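Local coordinates for beta-L-arabinobiosidase (Bacteroides thetaiotaomicron, PDB 5MQR), which probably hydrolyses glycosidic bonds of complex plant pectin, acting as a beta-L-arabinobiosidase and possibly also as an exo-alpha-sialidase, at residues E931-T934 against R935-K939; P1044-A1048 against D1049-W1053; I1085-G1089 against K1090-H1094. All blocks are in the same frame, centred on the assembly; numbering follows the deposited sequence.

In the fold
Contact 1 lies on a surface loop of the MGH1-like glycoside hydrolase domain, far from the other two: its centre is about 38 Å from that of contact 2 and about 50 Å from that of contact 3. Contacts 2 and 3 belong to the C-terminal beta domain, their centres about 20 Å and their nearest atoms about 8 Å apart. The loop of contact 2 runs into strand 1053-1061, which pairs with 1064-1071 and so leads across one antiparallel sheet to the 1082-1095 hairpin of contact 3. One bound HEPES molecule lies about 6 Å from the Lys1090 side chain, and a different one about 12 Å from that of Val937.

Contact 1 (E931-T934 against R935-K939); sequences EFRT and RGVGK
Arg935 reaches back to Glu931 with both terminal nitrogens, through a salt bridge and a hydrogen bond to the main chain. NH2 of Arg935 makes a salt bridge with OE1 of Glu931 at 2.8 Å, meeting that oxygen nearly along its C-O bond. The carboxylate and guanidinium planes are turned only 20° from each other, while Arg935 NH1 turns to the main chain, 3.0 Å from Glu931 O, with that oxygen in the guanidinium plane. The arginine chain is extended from CG to NE and turns at its last torsion (chi4 75°), which sets these two nitrogens end-on to the glutamate. NH1 also forms a salt bridge with Asp943, a second acidic partner for the guanidinium.

Thr934 OG1 also donates to Glu931 O, at 2.8 Å from above the carbonyl plane, so two donors share one carbonyl oxygen, and the threonine bond ties the ends of 931-934 together. The whole segment is an irregular loop of the MGH1-like domain, between strand 921-922 and helix 948-964, and the six-hairpin glycosidase name is consistent with an (alpha/alpha)6 fold for this domain.

Water does the bridging further along. One molecule donates to Arg933 O and accepts from Gly936 N at 2.8 Å; a second accepts from Arg933 NE and reaches Gly936 O only weakly. At Gly936 itself the backbone angles (phi 89°) would press any CB against the carbonyl oxygen of Arg935.

Beyond the polar bonds one van der Waals touch is close: Val937 CG1 lies 3.4 Å from Arg933 NH2, meeting the guanidinium obliquely. Nearer its backbone, Arg933 CG rests over one face of the Phe932 ring, toward its rim. The charge of Arg933 is met by Glu1000 and Asp999, both salt-bridged to NH1.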
loop_
_atom_site.group_PDB
_atom_site.type_symbol
_atom_site.label_atom_id
_atom_site.label_comp_id
_atom_site.label_asym_id
_atom_site.label_seq_id
_atom_site.Cartn_x
_atom_site.Cartn_y
_atom_site.Cartn_z
ATOM N N GLU A 931 8.298 14.633 51.062
ATOM C CA GLU A 931 8.130 15.986 50.524
ATOM C C GLU A 931 7.395 16.088 49.171
ATOM O O GLU A 931 7.321 17.191 48.590
ATOM C CB GLU A 931 9.480 16.702 50.445
ATOM C CG GLU A 931 10.256 16.750 51.760
ATOM C CD GLU A 931 11.636 17.380 51.592
ATOM O OE1 GLU A 931 11.738 18.387 50.847
ATOM O OE2 GLU A 931 12.622 16.878 52.207
ATOM N N PHE A 932 6.836 14.976 48.681
ATOM C CA PHE A 932 6.074 14.959 47.420
ATOM C C PHE A 932 4.911 15.939 47.499
ATOM O O PHE A 932 4.059 15.808 48.357
ATOM C CB PHE A 932 5.549 13.540 47.114
ATOM C CG PHE A 932 4.818 13.422 45.796
ATOM C CD1 PHE A 932 3.443 13.646 45.723
ATOM C CD2 PHE A 932 5.502 13.089 44.619
ATOM C CE1 PHE A 932 2.770 13.537 44.511
ATOM C CE2 PHE A 932 4.821 12.971 43.413
ATOM C CZ PHE A 932 3.461 13.202 43.354
ATOM N N ARG A 933 4.903 16.914 46.587
ATOM C CA ARG A 933 3.854 17.937 46.457
ATOM C C ARG A 933 3.434 18.585 47.776
ATOM O O ARG A 933 2.260 18.652 48.123
ATOM C CB ARG A 933 2.663 17.404 45.655
ATOM C CG ARG A 933 3.029 17.098 44.197
ATOM C CD ARG A 933 1.811 16.848 43.309
ATOM N NE ARG A 933 1.006 18.066 43.177
ATOM C CZ ARG A 933 -0.301 18.112 42.916
ATOM N NH1 ARG A 933 -1.016 17.002 42.703
ATOM N NH2 ARG A 933 -0.897 19.298 42.852
ATOM N N THR A 934 4.441 19.088 48.483
ATOM C CA THR A 934 4.251 19.798 49.744
ATOM C C THR A 934 4.517 21.299 49.637
ATOM O O THR A 934 4.516 21.975 50.662
ATOM C CB THR A 934 5.174 19.222 50.847
ATOM O OG1 THR A 934 6.530 19.195 50.369
ATOM C CG2 THR A 934 4.727 17.803 51.260
ATOM N N ARG A 935 4.725 21.836 48.432
ATOM C CA ARG A 935 5.062 23.262 48.278
ATOM C C ARG A 935 3.938 24.120 47.682
ATOM O O ARG A 935 4.201 25.178 47.119
ATOM C CB ARG A 935 6.326 23.402 47.453
ATOM C CG ARG A 935 7.559 22.901 48.173
ATOM C CD ARG A 935 8.660 22.550 47.181
ATOM N NE ARG A 935 9.780 21.906 47.843
ATOM C CZ ARG A 935 9.788 20.650 48.285
ATOM N NH1 ARG A 935 8.714 19.852 48.137
ATOM N NH2 ARG A 935 10.883 20.189 48.889
ATOM N N GLY A 936 2.687 23.694 47.842
ATOM C CA GLY A 936 1.557 24.460 47.336
ATOM C C GLY A 936 1.222 24.091 45.905
ATOM O O GLY A 936 1.952 23.326 45.261
ATOM N N VAL A 937 0.097 24.614 45.426
ATOM C CA VAL A 937 -0.387 24.366 44.058
ATOM C C VAL A 937 -0.684 25.684 43.356
ATOM O O VAL A 937 -0.843 26.727 43.996
ATOM C CB VAL A 937 -1.642 23.433 44.020
ATOM C CG1 VAL A 937 -1.322 22.082 44.669
ATOM C CG2 VAL A 937 -2.871 24.078 44.679
ATOM N N GLY A 938 -0.722 25.624 42.027
ATOM C CA GLY A 938 -1.111 26.752 41.196
ATOM C C GLY A 938 -0.008 27.708 40.801
ATOM O O GLY A 938 -0.268 28.611 40.020
ATOM N N LYS A 939 1.212 27.500 41.306
ATOM C CA LYS A 939 2.354 28.421 41.079
ATOM C C LYS A 939 3.598 27.776 40.433
ATOM O O LYS A 939 4.698 28.258 40.596
ATOM C CB LYS A 939 2.717 29.103 42.402
ATOM C CG LYS A 939 1.545 29.907 42.930
ATOM C CD LYS A 939 1.865 30.639 44.220
ATOM C CE LYS A 939 0.711 31.589 44.561
ATOM N NZ LYS A 939 0.686 31.845 46.021
HETATM O O HOH W 1 2.149 21.029 42.794
HETATM O O HOH W 2 1.349 21.410 48.654
#

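Contact 2 (P1044-A1048 against D1049-W1053); sequences PLIPA and DKWDW
Lys1050 folds back over Ile1046 and Pro1047, touching one or the other along most of its chain. CB meets Ile1046 CG2 at 3.7 Å, the two side chains crossing at about a right angle, and also sits near Pro1047 O. With chi1 at 177°, CG swings between its neighbours: it stays beside Ile1046 CG2 and lies over one face of the Trp1051 indole, 3.6 Å above the plane and offset toward the rim. Bends at chi2 and chi3 then carry CE alongside the proline ring, 4.1 Å from Pro1047 CG, before NZ leads away.

The backbone beneath is a type II beta turn from Pro1047 to Lys1050, in the loop that enters strand 1053-1061 of the C-terminal beta domain. Its closing bond, Lys1050 N to Pro1047 O, is weak at 3.3 Å; a water helps by donating to Pro1047 O and accepting from Trp1051 N.

Deeper in, Ile1046 CD1 packs against Trp1051 CZ3 at 3.8 Å. Cutting Ile1046 back to an alanine would probably open a gap beside both the indole and the lysine CB. Trp1051 is held further by Gln665 at NE1 and by edge-to-face rings of Phe668 and Phe976.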
loop_
_atom_site.group_PDB
_atom_site.type_symbol
_atom_site.label_atom_id
_atom_site.label_comp_id
_atom_site.label_asym_id
_atom_site.label_seq_id
_atom_site.Cartn_x
_atom_site.Cartn_y
_atom_site.Cartn_z
ATOM N N PRO A 1044 9.769 0.038 16.046
ATOM C CA PRO A 1044 8.565 0.496 16.736
ATOM C C PRO A 1044 8.408 -0.113 18.113
ATOM O O PRO A 1044 8.633 -1.292 18.283
ATOM C CB PRO A 1044 7.428 0.031 15.838
ATOM C CG PRO A 1044 8.053 -0.317 14.545
ATOM C CD PRO A 1044 9.448 -0.738 14.842
ATOM N N LEU A 1045 8.027 0.704 19.080
ATOM C CA LEU A 1045 7.758 0.231 20.425
ATOM C C LEU A 1045 6.251 0.139 20.639
ATOM O O LEU A 1045 5.705 0.685 21.578
ATOM C CB LEU A 1045 8.408 1.170 21.458
ATOM C CG LEU A 1045 9.882 1.453 21.242
ATOM C CD1 LEU A 1045 10.337 2.563 22.171
ATOM C CD2 LEU A 1045 10.713 0.193 21.383
ATOM N N ILE A 1046 5.575 -0.524 19.730
ATOM C CA ILE A 1046 4.156 -0.777 19.832
ATOM C C ILE A 1046 4.110 -2.276 20.093
ATOM O O ILE A 1046 4.840 -3.017 19.457
ATOM C CB ILE A 1046 3.474 -0.380 18.527
ATOM C CG1 ILE A 1046 3.683 1.104 18.315
ATOM C CG2 ILE A 1046 1.986 -0.701 18.560
ATOM C CD1 ILE A 1046 3.155 1.626 16.999
ATOM N N PRO A 1047 3.311 -2.733 21.071
ATOM C CA PRO A 1047 3.222 -4.182 21.233
ATOM C C PRO A 1047 2.585 -4.886 20.048
ATOM O O PRO A 1047 1.840 -4.274 19.249
ATOM C CB PRO A 1047 2.350 -4.375 22.480
ATOM C CG PRO A 1047 1.850 -3.031 22.870
ATOM C CD PRO A 1047 2.661 -1.994 22.168
ATOM N N ALA A 1048 2.893 -6.171 19.949
ATOM C CA ALA A 1048 2.237 -7.047 18.998
ATOM C C ALA A 1048 0.743 -7.052 19.322
ATOM O O ALA A 1048 0.352 -7.136 20.501
ATOM C CB ALA A 1048 2.814 -8.471 19.071
ATOM N N ASP A 1049 -0.069 -6.912 18.277
ATOM C CA ASP A 1049 -1.547 -6.952 18.373
ATOM C C ASP A 1049 -2.196 -5.733 19.008
ATOM O O ASP A 1049 -3.377 -5.785 19.380
ATOM C CB ASP A 1049 -2.056 -8.249 19.050
ATOM C CG ASP A 1049 -1.602 -9.481 18.322
ATOM O OD1 ASP A 1049 -2.116 -9.701 17.192
ATOM O OD2 ASP A 1049 -0.715 -10.199 18.851
ATOM N N LYS A 1050 -1.456 -4.635 19.131
ATOM C CA LYS A 1050 -2.057 -3.398 19.596
ATOM C C LYS A 1050 -2.908 -2.804 18.469
ATOM O O LYS A 1050 -4.091 -2.565 18.663
ATOM C CB LYS A 1050 -0.975 -2.411 20.040
ATOM C CG LYS A 1050 -1.461 -1.041 20.480
ATOM C CD LYS A 1050 -2.534 -1.076 21.558
ATOM C CE LYS A 1050 -2.018 -1.598 22.892
ATOM N NZ LYS A 1050 -3.094 -1.512 23.934
ATOM N N TRP A 1051 -2.279 -2.586 17.306
ATOM C CA TRP A 1051 -2.886 -1.972 16.133
ATOM C C TRP A 1051 -2.753 -2.845 14.857
ATOM O O TRP A 1051 -1.647 -3.242 14.476
ATOM C CB TRP A 1051 -2.230 -0.605 15.856
ATOM C CG TRP A 1051 -2.493 0.441 16.888
ATOM C CD1 TRP A 1051 -3.505 0.462 17.828
ATOM C CD2 TRP A 1051 -1.770 1.663 17.062
ATOM N NE1 TRP A 1051 -3.407 1.588 18.595
ATOM C CE2 TRP A 1051 -2.358 2.345 18.144
ATOM C CE3 TRP A 1051 -0.664 2.236 16.419
ATOM C CZ2 TRP A 1051 -1.885 3.580 18.593
ATOM C CZ3 TRP A 1051 -0.187 3.452 16.874
ATOM C CH2 TRP A 1051 -0.810 4.119 17.945
ATOM N N ASP A 1052 -3.865 -3.083 14.166
ATOM C CA ASP A 1052 -3.837 -3.842 12.919
ATOM C C ASP A 1052 -3.089 -3.119 11.815
ATOM O O ASP A 1052 -2.597 -3.759 10.893
ATOM C CB ASP A 1052 -5.244 -4.138 12.417
ATOM C CG ASP A 1052 -5.968 -5.145 13.266
ATOM O OD1 ASP A 1052 -5.347 -5.819 14.129
ATOM O OD2 ASP A 1052 -7.181 -5.270 13.042
ATOM N N TRP A 1053 -2.995 -1.796 11.907
ATOM C CA TRP A 1053 -2.279 -1.029 10.902
ATOM C C TRP A 1053 -1.886 0.299 11.447
ATOM O O TRP A 1053 -2.507 0.783 12.384
ATOM C CB TRP A 1053 -3.163 -0.810 9.660
ATOM C CG TRP A 1053 -4.565 -0.379 9.966
ATOM C CD1 TRP A 1053 -5.672 -1.194 10.139
ATOM C CD2 TRP A 1053 -5.022 0.955 10.164
ATOM N NE1 TRP A 1053 -6.782 -0.428 10.432
ATOM C CE2 TRP A 1053 -6.411 0.891 10.447
ATOM C CE3 TRP A 1053 -4.391 2.208 10.146
ATOM C CZ2 TRP A 1053 -7.181 2.041 10.689
ATOM C CZ3 TRP A 1053 -5.161 3.355 10.379
ATOM C CH2 TRP A 1053 -6.542 3.261 10.655
HETATM O O HOH W 3 0.368 -3.480 16.983
#

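Contact 3 (I1085-G1089 against K1090-H1094)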
loop_
_atom_site.group_PDB
_atom_site.type_symbol
_atom_site.label_atom_id
_atom_site.label_comp_id
_atom_site.label_asym_id
_atom_site.label_seq_id
_atom_site.Cartn_x
_atom_site.Cartn_y
_atom_site.Cartn_z
ATOM N N ILE A 1085 9.118 -0.203 4.934
ATOM C CA ILE A 1085 9.718 1.112 4.793
ATOM C C ILE A 1085 9.763 1.431 3.309
ATOM O O ILE A 1085 10.204 0.592 2.521
ATOM C CB ILE A 1085 11.158 1.129 5.300
ATOM C CG1 ILE A 1085 11.166 0.824 6.798
ATOM C CG2 ILE A 1085 11.831 2.482 5.006
ATOM C CD1 ILE A 1085 12.548 0.534 7.349
ATOM N N PHE A 1086 9.332 2.641 2.946
ATOM C CA PHE A 1086 9.456 3.115 1.581
ATOM C C PHE A 1086 10.347 4.352 1.555
ATOM O O PHE A 1086 10.305 5.179 2.456
ATOM C CB PHE A 1086 8.088 3.416 0.952
ATOM C CG PHE A 1086 7.190 2.206 0.809
ATOM C CD1 PHE A 1086 6.531 1.671 1.913
ATOM C CD2 PHE A 1086 6.967 1.617 -0.447
ATOM C CE1 PHE A 1086 5.699 0.554 1.790
ATOM C CE2 PHE A 1086 6.144 0.492 -0.580
ATOM C CZ PHE A 1086 5.497 -0.035 0.545
ATOM N N VAL A 1087 11.144 4.445 0.495
ATOM C CA VAL A 1087 11.938 5.618 0.158
ATOM C C VAL A 1087 11.424 6.139 -1.190
ATOM O O VAL A 1087 11.479 5.415 -2.185
ATOM C CB VAL A 1087 13.425 5.241 0.045
ATOM C CG1 VAL A 1087 14.282 6.437 -0.378
ATOM C CG2 VAL A 1087 13.891 4.645 1.361
ATOM N N ASN A 1088 10.933 7.375 -1.218
ATOM C CA ASN A 1088 10.309 7.974 -2.408
ATOM C C ASN A 1088 9.347 7.016 -3.087
ATOM O O ASN A 1088 9.358 6.848 -4.306
ATOM C CB ASN A 1088 11.381 8.472 -3.369
ATOM C CG ASN A 1088 12.301 9.496 -2.717
ATOM O OD1 ASN A 1088 11.975 10.090 -1.691
ATOM N ND2 ASN A 1088 13.462 9.688 -3.297
ATOM N N GLY A 1089 8.522 6.381 -2.261
ATOM C CA GLY A 1089 7.510 5.445 -2.715
ATOM C C GLY A 1089 7.962 4.098 -3.220
ATOM O O GLY A 1089 7.140 3.353 -3.736
ATOM N N LYS A 1090 9.247 3.782 -3.091
ATOM C CA LYS A 1090 9.784 2.469 -3.468
ATOM C C LYS A 1090 10.179 1.738 -2.193
ATOM O O LYS A 1090 10.864 2.309 -1.317
ATOM C CB LYS A 1090 10.991 2.628 -4.391
ATOM C CG LYS A 1090 10.667 3.313 -5.715
ATOM C CD LYS A 1090 9.757 2.443 -6.597
ATOM C CE LYS A 1090 9.555 3.023 -8.001
ATOM N NZ LYS A 1090 8.248 2.562 -8.614
ATOM N N GLU A 1091 9.738 0.488 -2.079
ATOM C CA GLU A 1091 10.000 -0.310 -0.888
ATOM C C GLU A 1091 11.494 -0.503 -0.693
ATOM O O GLU A 1091 12.209 -0.838 -1.635
ATOM C CB GLU A 1091 9.317 -1.678 -0.960
ATOM C CG GLU A 1091 9.704 -2.561 0.220
ATOM C CD GLU A 1091 8.940 -3.864 0.307
ATOM O OE1 GLU A 1091 7.735 -3.910 -0.051
ATOM O OE2 GLU A 1091 9.571 -4.841 0.759
ATOM N N ALA A 1092 11.952 -0.278 0.536
ATOM C CA ALA A 1092 13.352 -0.445 0.900
ATOM C C ALA A 1092 13.589 -1.597 1.868
ATOM O O ALA A 1092 14.728 -1.958 2.102
ATOM C CB ALA A 1092 13.866 0.833 1.509
ATOM N N GLY A 1093 12.539 -2.150 2.459
ATOM C CA GLY A 1093 12.696 -3.231 3.427
ATOM C C GLY A 1093 11.371 -3.679 4.007
ATOM O O GLY A 1093 10.363 -2.984 3.926
ATOM N N HIS A 1094 11.393 -4.840 4.624
ATOM C CA HIS A 1094 10.183 -5.516 5.031
ATOM C C HIS A 1094 10.505 -6.450 6.166
ATOM O O HIS A 1094 11.553 -7.085 6.173
ATOM C CB HIS A 1094 9.667 -6.300 3.836
ATOM C CG HIS A 1094 8.775 -7.441 4.182
ATOM N ND1 HIS A 1094 7.539 -7.269 4.770
ATOM C CD2 HIS A 1094 8.920 -8.772 3.988
ATOM C CE1 HIS A 1094 6.961 -8.446 4.931
ATOM N NE2 HIS A 1094 7.781 -9.375 4.472
HETATM O O HOH W 4 6.284 1.851 -5.929
#
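Val1087 and Lys1090 pair through both of their backbone groups. Val1087 N donates to Lys1090 O at 2.8 Å, and Lys1090 N returns a bond to Val1087 O at 2.9 Å; this second donor stands well above the carbonyl plane, 56° out of it. Further from the turn, Ala1092 N gives Ile1085 O an almost straight bond of 2.8 Å, and Ile1085 N reaches Gly1093 O at 3.2 Å. Two of these acceptors also receive CA-H...O contacts: Phe1086 CA lies 3.3 Å from Lys1090 O, and Glu1091 CA approaches Ile1085 O.

The turn's polar groups find partners elsewhere. Gly1089 O accepts from a water that Lys1090 NZ touches only weakly, and from Ser412; Asn1088 OD1 takes the backbone N-H of Asn1065. Glu1091, its CG anti to the backbone N (chi1 174°) and its chain extended beyond, sends OE1 to a salt bridge with Arg1084.

The Phe1086 ring lies obliquely against the partner strand on the Glu1091 face, where its CD2 is 3.4 Å from Glu1091 N and its CE2 meets Glu1091 CB; Phe620 packs on it with planes at about 60°. Ala1092, at the bulge, points its CB toward the 1085-1087 strand, 3.8 Å from Val1087 CG2 and near Ile1085 CG2, while Ile1085 continues onto Leu1101 and Cys1103.

Positive phi at both Asn1088 and Gly1089 makes the connection a type I' turn. Between Ile1085-Gly1093 and Phe1086-Glu1091 the register slips by one, with Ala1092 as the extra residue. This is a tight two-residue beta hairpin with a beta bulge, closing one edge of the antiparallel sheet in the C-terminal beta domain.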